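Local coordinates for ribonuclease H (Uncultured organism, PDB 3U3G), which probably cleaves the RNA strand of RNA/DNA hybrids, at residues R75-L80 with E122-A127; A48-L53 with A101-I106; H34-Y39 with L57-M62. All coordinates share one frame; numbering follows the deposited sequence.

Contact 1 (R75-L80 with E122-A127)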
# COMPACT_ATOMS: atom_id res chain seq x y z
N ARG A 75 4.60 -5.64 1.96
CA ARG A 75 4.18 -6.87 1.30
C ARG A 75 2.95 -6.63 0.43
O ARG A 75 1.99 -6.00 0.86
CB ARG A 75 3.86 -7.94 2.35
CG ARG A 75 5.10 -8.30 3.16
CD ARG A 75 4.82 -9.27 4.29
NE ARG A 75 6.06 -9.59 5.00
CZ ARG A 75 6.15 -10.44 6.02
NH1 ARG A 75 5.07 -11.06 6.46
NH2 ARG A 75 7.32 -10.59 6.64
N MET A 76 3.03 -7.06 -0.82
CA MET A 76 1.95 -6.86 -1.77
C MET A 76 1.73 -8.16 -2.51
O MET A 76 2.69 -8.86 -2.84
CB MET A 76 2.36 -5.80 -2.79
CG MET A 76 2.72 -4.47 -2.19
SD MET A 76 3.25 -3.28 -3.43
CE MET A 76 1.76 -2.31 -3.65
N ASP A 77 0.49 -8.42 -2.90
CA ASP A 77 0.21 -9.62 -3.68
C ASP A 77 0.22 -9.41 -5.19
O ASP A 77 0.08 -10.37 -5.94
CB ASP A 77 -1.06 -10.34 -3.19
CG ASP A 77 -2.35 -9.57 -3.47
OD1 ASP A 77 -2.38 -8.36 -3.16
OD2 ASP A 77 -3.40 -10.23 -3.60
N SER A 78 0.70 -8.25 -5.62
CA SER A 78 0.90 -8.00 -7.04
C SER A 78 2.40 -8.07 -7.35
O SER A 78 3.16 -7.18 -6.97
CB SER A 78 0.37 -6.62 -7.43
OG SER A 78 0.82 -6.25 -8.73
N GLU A 79 2.83 -9.11 -8.05
CA GLU A 79 4.23 -9.21 -8.39
C GLU A 79 4.65 -8.06 -9.32
O GLU A 79 5.74 -7.51 -9.17
CB GLU A 79 4.59 -10.57 -9.01
CG GLU A 79 6.09 -10.71 -9.19
CD GLU A 79 6.55 -12.07 -9.65
OE1 GLU A 79 5.71 -12.97 -9.83
OE2 GLU A 79 7.78 -12.23 -9.76
N LEU A 80 3.79 -7.72 -10.27
CA LEU A 80 4.07 -6.60 -11.16
C LEU A 80 4.36 -5.31 -10.40
O LEU A 80 5.36 -4.66 -10.64
CB LEU A 80 2.90 -6.39 -12.12
CG LEU A 80 3.03 -5.17 -13.04
CD1 LEU A 80 4.23 -5.33 -13.95
CD2 LEU A 80 1.76 -5.01 -13.85
N GLU A 122 -3.47 -15.14 -1.04
CA GLU A 122 -4.00 -15.68 0.21
C GLU A 122 -3.43 -14.98 1.44
O GLU A 122 -4.05 -14.93 2.49
CB GLU A 122 -3.71 -17.18 0.31
CG GLU A 122 -4.44 -18.04 -0.72
CD GLU A 122 -4.04 -17.72 -2.16
OE1 GLU A 122 -2.84 -17.46 -2.41
OE2 GLU A 122 -4.92 -17.77 -3.04
N LYS A 123 -2.16 -14.58 1.35
CA LYS A 123 -1.49 -13.93 2.46
C LYS A 123 -1.90 -12.46 2.62
O LYS A 123 -1.55 -11.82 3.60
CB LYS A 123 0.02 -14.04 2.31
CG LYS A 123 0.56 -15.45 2.51
CD LYS A 123 0.46 -15.89 3.96
CE LYS A 123 1.69 -15.47 4.75
NZ LYS A 123 1.95 -16.38 5.91
N ASN A 124 -2.59 -11.91 1.62
CA ASN A 124 -3.00 -10.51 1.69
C ASN A 124 -4.50 -10.32 1.92
O ASN A 124 -5.06 -9.25 1.61
CB ASN A 124 -2.55 -9.76 0.44
CG ASN A 124 -2.30 -8.28 0.70
OD1 ASN A 124 -2.03 -7.89 1.84
ND2 ASN A 124 -2.21 -7.50 -0.37
N ALA A 125 -5.16 -11.32 2.50
CA ALA A 125 -6.61 -11.30 2.62
C ALA A 125 -7.13 -10.18 3.53
O ALA A 125 -8.16 -9.60 3.25
CB ALA A 125 -7.14 -12.65 3.09
N ARG A 126 -6.37 -9.82 4.56
CA ARG A 126 -6.82 -8.76 5.47
C ARG A 126 -6.94 -7.40 4.76
O ARG A 126 -7.96 -6.72 4.84
CB ARG A 126 -5.88 -8.63 6.67
CG ARG A 126 -6.06 -9.69 7.73
CD ARG A 126 -5.00 -9.53 8.82
NE ARG A 126 -5.20 -8.32 9.62
CZ ARG A 126 -4.41 -7.97 10.63
NH1 ARG A 126 -3.26 -8.61 10.81
NH2 ARG A 126 -4.70 -6.91 11.39
N ALA A 127 -5.88 -7.02 4.05
CA ALA A 127 -5.90 -5.77 3.30
C ALA A 127 -7.02 -5.77 2.26
O ALA A 127 -7.65 -4.74 2.03
CB ALA A 127 -4.55 -5.50 2.66
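Asn-124 and Asp-77 carry this contact, joined by the one hydrogen bond between 75-80 and 122-127. Within the second segment, Glu-122 and Lys-123 close a 3-10 segment on the exposed side, where a long polar chain is at home; Lys-123 NZ stays 6.2 Å from the like charge at Arg-75 NH1. Asn-124 follows, buried, with CG swung roughly opposite the backbone N (chi1 -151°), and this throws the amide across to the end of strand 71-76. ND2 gives a bond of 2.9 Å to OD1 of Asp-77, nearly straight at 164°. The acceptor lies in the amide plane, yet the N-H arrives from above the carboxylate plane, the two groups being turned 75° apart. Asparagine suits the place because ND2 also donates to Thr-8 O, so two bonds hold the amide. Replacing Asp-77 with an alanine would probably leave one N-H of Asn-124 without its mate and the amide less firmly fixed. Ala-125 then begins helix 125-139, and the small Ala-127 lies against Asp-9 of strand 3-12. The position of Asp-77, just beyond the fourth strand, is consistent with a place in the acidic cluster of the RNase H fold.

Contact 2 (A48-L53 with A101-I106)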
# COMPACT_ATOMS: atom_id res chain seq x y z
N ALA A 48 -5.78 2.66 -7.56
CA ALA A 48 -6.07 2.31 -6.17
C ALA A 48 -4.93 1.59 -5.46
O ALA A 48 -4.62 1.91 -4.32
CB ALA A 48 -7.39 1.54 -6.05
N GLU A 49 -4.27 0.64 -6.13
CA GLU A 49 -3.12 -0.03 -5.53
C GLU A 49 -2.02 0.98 -5.18
O GLU A 49 -1.36 0.88 -4.14
CB GLU A 49 -2.54 -1.09 -6.47
CG GLU A 49 -3.36 -2.38 -6.60
CD GLU A 49 -2.85 -3.53 -5.73
OE1 GLU A 49 -2.19 -3.29 -4.69
OE2 GLU A 49 -3.16 -4.70 -6.06
N TYR A 50 -1.77 1.92 -6.10
CA TYR A 50 -0.74 2.93 -5.86
C TYR A 50 -1.16 3.89 -4.75
O TYR A 50 -0.34 4.23 -3.89
CB TYR A 50 -0.44 3.71 -7.13
CG TYR A 50 0.60 3.09 -8.05
CD1 TYR A 50 0.58 1.74 -8.37
CD2 TYR A 50 1.56 3.88 -8.67
CE1 TYR A 50 1.53 1.19 -9.22
CE2 TYR A 50 2.45 3.35 -9.57
CZ TYR A 50 2.45 2.00 -9.82
OH TYR A 50 3.42 1.46 -10.66
N GLU A 51 -2.44 4.24 -4.71
CA GLU A 51 -2.93 5.11 -3.64
C GLU A 51 -2.80 4.42 -2.28
O GLU A 51 -2.58 5.09 -1.27
CB GLU A 51 -4.38 5.53 -3.89
CG GLU A 51 -4.62 6.49 -5.04
CD GLU A 51 -4.23 7.94 -4.72
OE1 GLU A 51 -3.47 8.19 -3.75
OE2 GLU A 51 -4.65 8.82 -5.51
N ALA A 52 -2.97 3.11 -2.23
CA ALA A 52 -2.82 2.41 -0.96
C ALA A 52 -1.39 2.48 -0.45
O ALA A 52 -1.16 2.67 0.75
CB ALA A 52 -3.28 0.96 -1.10
N LEU A 53 -0.42 2.38 -1.36
CA LEU A 53 0.98 2.60 -0.98
C LEU A 53 1.22 4.03 -0.46
O LEU A 53 1.93 4.22 0.52
CB LEU A 53 1.92 2.30 -2.14
CG LEU A 53 2.06 0.85 -2.59
CD1 LEU A 53 2.70 0.80 -3.98
CD2 LEU A 53 2.91 0.10 -1.58
N ALA A 101 6.49 8.28 -9.55
CA ALA A 101 7.55 9.22 -9.19
C ALA A 101 7.35 9.81 -7.79
O ALA A 101 8.29 9.95 -7.01
CB ALA A 101 7.62 10.35 -10.23
N LYS A 102 6.09 10.07 -7.46
CA LYS A 102 5.75 10.61 -6.16
C LYS A 102 6.09 9.62 -5.04
O LYS A 102 6.79 9.97 -4.09
CB LYS A 102 4.26 10.94 -6.14
CG LYS A 102 3.72 11.35 -4.78
CD LYS A 102 2.27 11.81 -4.87
CE LYS A 102 1.66 11.96 -3.48
NZ LYS A 102 0.26 12.48 -3.55
N ILE A 103 5.71 8.35 -5.23
CA ILE A 103 6.03 7.30 -4.28
C ILE A 103 7.53 7.13 -4.12
O ILE A 103 8.05 7.03 -3.02
CB ILE A 103 5.41 5.96 -4.70
CG1 ILE A 103 3.89 6.00 -4.53
CG2 ILE A 103 6.03 4.80 -3.93
CD1 ILE A 103 3.14 4.94 -5.30
N ALA A 104 8.25 7.12 -5.24
CA ALA A 104 9.69 6.93 -5.18
C ALA A 104 10.35 8.03 -4.37
O ALA A 104 11.24 7.78 -3.56
CB ALA A 104 10.27 6.86 -6.58
N HIS A 105 9.88 9.26 -4.53
CA HIS A 105 10.48 10.37 -3.81
C HIS A 105 10.12 10.31 -2.32
O HIS A 105 10.98 10.50 -1.44
CB HIS A 105 10.05 11.69 -4.42
CG HIS A 105 10.70 12.88 -3.79
ND1 HIS A 105 11.93 13.37 -4.20
CD2 HIS A 105 10.39 13.56 -2.67
CE1 HIS A 105 12.29 14.35 -3.40
NE2 HIS A 105 11.42 14.43 -2.41
N ILE A 106 8.87 10.03 -2.01
CA ILE A 106 8.45 9.90 -0.62
C ILE A 106 9.22 8.80 0.09
O ILE A 106 9.65 8.97 1.22
CB ILE A 106 6.95 9.62 -0.54
CG1 ILE A 106 6.16 10.85 -1.00
CG2 ILE A 106 6.55 9.28 0.90
CD1 ILE A 106 4.68 10.57 -1.23
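The Tyr-50 ring is met obliquely by Ile-103, whose CD1 methyl lies 3.9 Å from ring atom CD2 and 4.2 Å from CG. The two side chains cross at about a right angle. Around the same ring gather Leu-96, Lys-99 and Phe-100 of helix 94-110, with Met-85 and Val-91, while the hydroxyl is hydrogen-bonded to Gln-84 OE1; a tyrosine thus serves an apolar seam along its ring and still satisfies its polar end. Ile-103 reaches over with CG1 anti to its carbonyl carbon (chi1 -71°) and an extended chain beyond, which puts the CD1 methyl at the front. This terminal methyl rests against the facing helix, 3.8 Å from the carbonyl O of Tyr-50, and touches Leu-53 at CB over 4.3 Å. It thus meets two residues about one helical turn apart, apt where the nearest CA atoms of 48-53 and 101-106, those of Leu-53 and Ile-103, are 7.6 Å apart. Toward the more open side the contact becomes polar, with Glu-51 OE2 in a salt bridge to Lys-99. Met-85 of helix 79-85 touches Tyr-50, Leu-53 and Ile-103, and Leu-53 continues inward onto Val-74 and Met-76 of strand 71-76, so helix 45-60 lies between the sheet and helix 94-110.

Contact 3 (H34-Y39 with L57-M62)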
# COMPACT_ATOMS: atom_id res chain seq x y z
N HIS A 34 -1.60 -1.05 13.26
CA HIS A 34 -2.50 -0.09 12.61
C HIS A 34 -3.24 -0.78 11.48
O HIS A 34 -2.72 -1.74 10.89
CB HIS A 34 -1.71 1.10 12.05
CG HIS A 34 -2.57 2.18 11.49
ND1 HIS A 34 -3.31 3.04 12.28
CD2 HIS A 34 -2.82 2.54 10.20
CE1 HIS A 34 -4.04 3.83 11.50
NE2 HIS A 34 -3.76 3.54 10.24
N GLU A 35 -4.46 -0.32 11.22
CA GLU A 35 -5.15 -0.62 9.97
C GLU A 35 -5.70 0.66 9.36
O GLU A 35 -6.29 1.47 10.08
CB GLU A 35 -6.30 -1.61 10.22
CG GLU A 35 -5.84 -2.97 10.75
CD GLU A 35 -6.98 -3.97 10.86
OE1 GLU A 35 -8.16 -3.55 10.94
OE2 GLU A 35 -6.69 -5.18 10.89
N SER A 36 -5.65 0.78 8.04
CA SER A 36 -6.36 1.84 7.32
C SER A 36 -7.34 1.19 6.35
O SER A 36 -6.97 0.27 5.61
CB SER A 36 -5.35 2.68 6.54
OG SER A 36 -4.49 3.40 7.42
N SER A 37 -8.55 1.73 6.28
CA SER A 37 -9.57 1.29 5.32
C SER A 37 -10.29 2.54 4.84
O SER A 37 -10.85 3.26 5.65
CB SER A 37 -10.57 0.38 6.04
OG SER A 37 -11.68 0.10 5.22
N ALA A 38 -10.15 2.87 3.56
CA ALA A 38 -10.67 4.15 3.08
C ALA A 38 -11.29 4.05 1.70
O ALA A 38 -10.74 3.40 0.81
CB ALA A 38 -9.58 5.22 3.10
N TYR A 39 -12.40 4.76 1.50
CA TYR A 39 -12.95 4.99 0.17
C TYR A 39 -12.22 6.15 -0.48
O TYR A 39 -11.96 7.17 0.17
CB TYR A 39 -14.43 5.33 0.31
CG TYR A 39 -15.12 5.65 -0.99
CD1 TYR A 39 -15.31 4.67 -1.95
CD2 TYR A 39 -15.64 6.92 -1.23
CE1 TYR A 39 -15.92 4.97 -3.16
CE2 TYR A 39 -16.26 7.23 -2.43
CZ TYR A 39 -16.40 6.24 -3.38
OH TYR A 39 -16.98 6.56 -4.60
N LEU A 57 2.56 5.03 3.29
CA LEU A 57 3.68 5.95 3.55
C LEU A 57 3.29 7.15 4.42
O LEU A 57 4.09 7.59 5.24
CB LEU A 57 4.31 6.40 2.23
CG LEU A 57 4.99 5.25 1.49
CD1 LEU A 57 5.30 5.71 0.07
CD2 LEU A 57 6.29 4.83 2.19
N GLU A 58 2.04 7.61 4.29
CA GLU A 58 1.50 8.64 5.16
C GLU A 58 1.31 8.11 6.59
O GLU A 58 1.70 8.76 7.56
CB GLU A 58 0.19 9.16 4.58
CG GLU A 58 -0.67 10.00 5.50
CD GLU A 58 -0.34 11.47 5.44
OE1 GLU A 58 0.78 11.81 4.99
OE2 GLU A 58 -1.11 12.26 6.06
N ASP A 59 0.71 6.93 6.70
CA ASP A 59 0.49 6.31 8.00
C ASP A 59 1.81 6.21 8.74
O ASP A 59 1.88 6.45 9.95
CB ASP A 59 -0.06 4.89 7.81
CG ASP A 59 -1.50 4.88 7.29
OD1 ASP A 59 -2.26 5.83 7.54
OD2 ASP A 59 -1.91 3.80 6.82
N LEU A 60 2.86 5.83 8.02
CA LEU A 60 4.16 5.68 8.66
C LEU A 60 4.60 6.91 9.45
O LEU A 60 5.34 6.79 10.44
CB LEU A 60 5.23 5.30 7.63
CG LEU A 60 5.22 3.84 7.19
CD1 LEU A 60 6.29 3.60 6.14
CD2 LEU A 60 5.44 2.96 8.42
N GLN A 61 4.28 8.11 8.96
CA GLN A 61 4.70 9.32 9.66
C GLN A 61 4.18 9.38 11.09
O GLN A 61 4.77 10.04 11.94
CB GLN A 61 4.25 10.57 8.91
CG GLN A 61 4.75 10.63 7.48
CD GLN A 61 5.29 12.01 7.13
OE1 GLN A 61 6.46 12.31 7.37
NE2 GLN A 61 4.41 12.89 6.68
N MET A 62 3.10 8.67 11.37
CA MET A 62 2.52 8.72 12.70
C MET A 62 3.33 7.99 13.77
O MET A 62 3.15 8.25 14.96
CB MET A 62 1.08 8.24 12.67
CG MET A 62 0.20 9.08 11.76
SD MET A 62 -0.07 10.77 12.35
CE MET A 62 -1.44 10.45 13.47
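Ser-36 and Asp-59 form the tight, buried part of this strand-to-helix contact. The serine hydroxyl donates to OD2 of Asp-59 at 2.7 Å, meeting the oxygen on its syn side and 23° out of the carboxylate plane. Even at their nearest, the CA atoms of Ser-36 and Asp-59 are 8.2 Å apart, so the gap is spanned by the two polar side chains. OG is placed for this by standing anti to the carbonyl carbon of Ser-36 (chi1 -67°). The same oxygen accepts a hydrogen bond from His-34 NE2, 2.9 Å long and bent to 134°, with OG close to the plane of the imidazole at its edge. Serine is well chosen here: one small group both accepts and donates, linking histidine to aspartate in a short chain. Asp-59 has a second partner, since OD1 forms a salt bridge with Arg-55 one turn earlier, which probably offsets the charge of a buried carboxylate.

The looser side lies at His-34, which is partly exposed. Its CD2 is 3.7 Å from OD2 of Asp-59, a mere touch with the ring and carboxylate planes 65° apart. Asp-59 and Ser-36 both also pack on Val-23 of strand 17-26. Helix 45-60 thus lies on one face of the edge strand 32-41, whereas Ser-37 turns to the other face and bonds to Leu-130 O of helix 125-139.

Overall arrangement
Helix 45-60 ties the three contacts together: it supplies a segment to contacts 2 and 3, whose centres lie about 13 Å apart, and it touches contact 1. Leu-57 CD1 packs on Ile-106 CG2 at 3.9 Å, joining contact 3 to contact 2. Contacts 1 and 3, with centres about 17 Å apart, reach the same sheet and are pinned by a salt bridge of 2.7 Å between Arg-126 NH2 and Glu-35 OE2. Contacts 1 and 2 meet near the probable active site, where Glu-49 OE2 stands 4.7 Å from Asp-77 OD1, with Asp-9 close to Glu-49, consistent with the acidic cluster of RNases H.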